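Local coordinates for putative TetR-family transcriptional regulator (PDB 2HXO), which probably binds DNA at cis-regulatory sites as a dimeric transcriptional regulator of the TetR family, at residues A95-A109 with H155-N167. Residues are numbered along the deposited sequence; the frame is centred on the assembly and turned at random.
Sequences ALGLWDATEAHPWLA and HYILGAAGQNAAN
Trp-99 and Asn-164 stack where two helices of the all-helical TetR C-terminal domain run side by side. Helix 95-104 and helix 155-166 point the same way, 22° apart, with axes 9.1 Å apart. The Asn-164 amide lies nearly flat over one face of the indole, the two planes 16° apart. Asn-164 ND2 sits 3.6 Å above the plane of the Trp-99 ring, over its centre, and Asn-164 CB comes within 3.3 Å of Trp-99 CH2. In Trp-99, CG is anti to the backbone N (chi1 168°), which swings the indole across to the neighbouring helix. The ring also stacks with Phe-218 of helix 214-230, so it joins three helices. With an alanine at Trp-99, the Asn-164 amide would probably lose its flat support and a gap would open beside Ala-160 and Ala-161. Farther back along the helices, Ile-157 spreads its two branches. Ile-157 CD1 meets Ala-95 CB at 3.8 Å, while Ile-157 CG2 meets Leu-98 CD1 at 3.7 Å. At the other end, beyond the turn at His-105 and Pro-106, Ala-109 CB touches Ala-165 CB at 3.9 Å. Helix 155-166 also packs on the second subunit, where Gln-163 NE2 hydrogen-bonds to the backbone O of Ala-113 of that chain. Glu-103 comes alongside the ND2 end of the amide, its carboxylate turned steeply to it, and Asn-164 ND2 gives Glu-103 OE1 a weak hydrogen bond of 3.5 Å.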
# COMPACT_ATOMS: atom_id res chain seq x y z
N ALA A 95 10.08 -0.89 10.48
CA ALA A 95 9.73 -0.88 9.06
C ALA A 95 10.53 -1.91 8.24
O ALA A 95 9.97 -2.59 7.37
CB ALA A 95 9.94 0.53 8.49
N LEU A 96 11.83 -2.02 8.50
CA LEU A 96 12.65 -3.00 7.77
C LEU A 96 12.22 -4.41 8.15
O LEU A 96 12.23 -5.31 7.31
CB LEU A 96 14.13 -2.82 8.08
CG LEU A 96 14.73 -1.57 7.46
CD1 LEU A 96 16.20 -1.45 7.87
CD2 LEU A 96 14.58 -1.62 5.94
N GLY A 97 11.86 -4.61 9.41
CA GLY A 97 11.40 -5.92 9.85
C GLY A 97 10.18 -6.27 9.01
O GLY A 97 10.08 -7.38 8.50
N LEU A 98 9.26 -5.32 8.84
CA LEU A 98 8.07 -5.58 8.04
C LEU A 98 8.43 -5.77 6.57
O LEU A 98 7.92 -6.67 5.91
CB LEU A 98 7.06 -4.44 8.21
CG LEU A 98 6.35 -4.39 9.57
CD1 LEU A 98 5.44 -3.19 9.64
CD2 LEU A 98 5.57 -5.69 9.79
N TRP A 99 9.30 -4.91 6.05
CA TRP A 99 9.71 -4.99 4.65
C TRP A 99 10.35 -6.35 4.34
O TRP A 99 9.99 -7.01 3.36
CB TRP A 99 10.70 -3.87 4.33
CG TRP A 99 11.40 -4.04 3.00
CD1 TRP A 99 12.51 -4.82 2.75
CD2 TRP A 99 11.08 -3.39 1.76
NE1 TRP A 99 12.90 -4.68 1.44
CE2 TRP A 99 12.04 -3.81 0.81
CE3 TRP A 99 10.09 -2.50 1.37
CZ2 TRP A 99 12.03 -3.36 -0.51
CZ3 TRP A 99 10.07 -2.05 0.05
CH2 TRP A 99 11.04 -2.48 -0.87
N ASP A 100 11.31 -6.76 5.17
CA ASP A 100 11.98 -8.04 4.97
C ASP A 100 11.03 -9.22 5.14
O ASP A 100 11.13 -10.23 4.43
CB ASP A 100 13.17 -8.18 5.93
CG ASP A 100 14.30 -7.21 5.60
OD1 ASP A 100 14.38 -6.75 4.44
OD2 ASP A 100 15.12 -6.92 6.50
N ALA A 101 10.10 -9.11 6.09
CA ALA A 101 9.15 -10.19 6.31
C ALA A 101 8.23 -10.37 5.10
O ALA A 101 7.99 -11.50 4.67
CB ALA A 101 8.32 -9.91 7.58
N THR A 102 7.70 -9.28 4.55
CA THR A 102 6.80 -9.41 3.40
C THR A 102 7.57 -9.87 2.16
O THR A 102 7.00 -10.31 1.17
CB THR A 102 6.09 -8.09 3.09
OG1 THR A 102 7.02 -7.18 2.50
CG2 THR A 102 5.52 -7.48 4.36
N GLU A 103 8.89 -9.78 2.25
CA GLU A 103 9.77 -10.17 1.16
C GLU A 103 10.03 -11.67 1.26
O GLU A 103 10.10 -12.38 0.24
CB GLU A 103 11.07 -9.37 1.26
CG GLU A 103 12.15 -9.76 0.28
CD GLU A 103 13.06 -8.58 -0.04
OE1 GLU A 103 12.66 -7.73 -0.88
OE2 GLU A 103 14.17 -8.49 0.55
N ALA A 104 10.15 -12.16 2.49
CA ALA A 104 10.38 -13.58 2.72
C ALA A 104 9.07 -14.36 2.63
O ALA A 104 9.07 -15.55 2.31
CB ALA A 104 11.02 -13.78 4.09
N HIS A 105 7.96 -13.68 2.90
CA HIS A 105 6.64 -14.30 2.85
C HIS A 105 5.68 -13.43 2.04
O HIS A 105 5.01 -12.55 2.57
CB HIS A 105 6.09 -14.46 4.27
CG HIS A 105 6.96 -15.27 5.19
ND1 HIS A 105 6.84 -16.54 5.64
CD2 HIS A 105 8.09 -14.76 5.78
CE1 HIS A 105 7.89 -16.76 6.50
NE2 HIS A 105 8.63 -15.67 6.57
N PRO A 106 5.60 -13.67 0.72
CA PRO A 106 4.75 -12.93 -0.21
C PRO A 106 3.30 -12.77 0.23
O PRO A 106 2.69 -11.72 0.05
CB PRO A 106 4.87 -13.73 -1.50
CG PRO A 106 6.28 -14.25 -1.42
CD PRO A 106 6.37 -14.71 0.01
N TRP A 107 2.75 -13.83 0.80
CA TRP A 107 1.37 -13.82 1.27
C TRP A 107 1.14 -12.80 2.40
O TRP A 107 0.01 -12.34 2.61
CB TRP A 107 0.98 -15.21 1.76
CG TRP A 107 1.92 -15.77 2.80
CD1 TRP A 107 3.03 -16.53 2.57
CD2 TRP A 107 1.85 -15.58 4.22
NE1 TRP A 107 3.66 -16.83 3.76
CE2 TRP A 107 2.95 -16.26 4.79
CE3 TRP A 107 0.96 -14.90 5.06
CZ2 TRP A 107 3.19 -16.28 6.17
CZ3 TRP A 107 1.20 -14.92 6.44
CH2 TRP A 107 2.30 -15.61 6.98
N LEU A 108 2.20 -12.44 3.12
CA LEU A 108 2.08 -11.51 4.24
C LEU A 108 1.42 -10.17 3.93
O LEU A 108 0.59 -9.70 4.71
CB LEU A 108 3.46 -11.25 4.87
CG LEU A 108 3.42 -10.56 6.24
CD1 LEU A 108 2.74 -11.48 7.25
CD2 LEU A 108 4.83 -10.25 6.71
N ALA A 109 1.79 -9.56 2.82
CA ALA A 109 1.24 -8.26 2.45
C ALA A 109 -0.29 -8.27 2.35
O ALA A 109 -0.95 -7.33 2.80
CB ALA A 109 1.83 -7.79 1.13
N HIS A 155 0.68 3.43 7.02
CA HIS A 155 0.21 3.47 5.64
C HIS A 155 1.38 3.53 4.68
O HIS A 155 1.35 2.95 3.59
CB HIS A 155 -0.70 4.68 5.38
CG HIS A 155 -2.09 4.54 5.93
ND1 HIS A 155 -2.94 5.46 6.42
CD2 HIS A 155 -2.76 3.34 5.95
CE1 HIS A 155 -4.11 4.81 6.73
NE2 HIS A 155 -3.98 3.53 6.43
N TYR A 156 2.42 4.27 5.05
CA TYR A 156 3.58 4.36 4.18
C TYR A 156 4.22 2.98 4.06
O TYR A 156 4.54 2.52 2.97
CB TYR A 156 4.62 5.34 4.71
CG TYR A 156 5.87 5.23 3.90
CD1 TYR A 156 5.98 5.86 2.65
CD2 TYR A 156 6.92 4.38 4.30
CE1 TYR A 156 7.09 5.64 1.83
CE2 TYR A 156 8.02 4.16 3.49
CZ TYR A 156 8.10 4.79 2.26
OH TYR A 156 9.22 4.60 1.48
N ILE A 157 4.41 2.32 5.19
CA ILE A 157 5.02 1.00 5.18
C ILE A 157 4.25 -0.01 4.32
O ILE A 157 4.85 -0.73 3.51
CB ILE A 157 5.18 0.48 6.62
CG1 ILE A 157 6.22 1.34 7.35
CG2 ILE A 157 5.61 -0.99 6.61
CD1 ILE A 157 6.26 1.18 8.85
N LEU A 158 2.93 -0.06 4.50
CA LEU A 158 2.08 -0.97 3.73
C LEU A 158 2.15 -0.69 2.23
O LEU A 158 2.10 -1.60 1.41
CB LEU A 158 0.63 -0.84 4.17
CG LEU A 158 0.12 -1.71 5.32
CD1 LEU A 158 1.10 -1.74 6.49
CD2 LEU A 158 -1.21 -1.14 5.75
N GLY A 159 2.26 0.58 1.88
CA GLY A 159 2.32 0.96 0.48
C GLY A 159 3.62 0.61 -0.21
O GLY A 159 3.62 0.12 -1.34
N ALA A 160 4.75 0.87 0.44
CA ALA A 160 6.03 0.55 -0.17
C ALA A 160 6.27 -0.96 -0.08
O ALA A 160 6.61 -1.60 -1.08
CB ALA A 160 7.15 1.32 0.52
N ALA A 161 6.07 -1.54 1.10
CA ALA A 161 6.27 -2.98 1.26
C ALA A 161 5.27 -3.76 0.40
O ALA A 161 5.61 -4.81 -0.17
CB ALA A 161 6.11 -3.38 2.73
N GLY A 162 4.05 -3.26 0.31
CA GLY A 162 3.03 -3.92 -0.49
C GLY A 162 3.45 -4.00 -1.94
O GLY A 162 3.32 -5.04 -2.58
N GLN A 163 3.95 -2.89 -2.47
CA GLN A 163 4.40 -2.84 -3.85
C GLN A 163 5.62 -3.74 -4.02
O GLN A 163 5.77 -4.42 -5.04
CB GLN A 163 4.75 -1.40 -4.24
CG GLN A 163 4.95 -1.17 -5.74
CD GLN A 163 3.79 -1.70 -6.58
OE1 GLN A 163 2.63 -1.66 -6.17
NE2 GLN A 163 4.10 -2.20 -7.78
N ASN A 164 6.49 -3.74 -3.02
CA ASN A 164 7.68 -4.58 -3.06
C ASN A 164 7.29 -6.06 -3.18
O ASN A 164 7.90 -6.81 -3.95
CB ASN A 164 8.51 -4.38 -1.79
CG ASN A 164 9.61 -5.40 -1.66
OD1 ASN A 164 10.50 -5.49 -2.51
ND2 ASN A 164 9.56 -6.19 -0.58
N ALA A 165 6.28 -6.48 -2.43
CA ALA A 165 5.81 -7.87 -2.49
C ALA A 165 5.36 -8.21 -3.91
O ALA A 165 5.62 -9.32 -4.40
CB ALA A 165 4.66 -8.08 -1.52
N ALA A 166 4.69 -7.27 -4.56
CA ALA A 166 4.21 -7.46 -5.93
C ALA A 166 5.40 -7.64 -6.88
O ALA A 166 5.41 -8.55 -7.70
CB ALA A 166 3.35 -6.28 -6.36
N ASN A 167 6.39 -6.75 -6.77
CA ASN A 167 7.58 -6.83 -7.61
C ASN A 167 8.83 -6.37 -6.84
O ASN A 167 9.69 -7.23 -6.57
CB ASN A 167 7.41 -5.99 -8.89
CG ASN A 167 7.59 -4.50 -8.65
OD1 ASN A 167 6.94 -3.90 -7.80
ND2 ASN A 167 8.49 -3.89 -9.43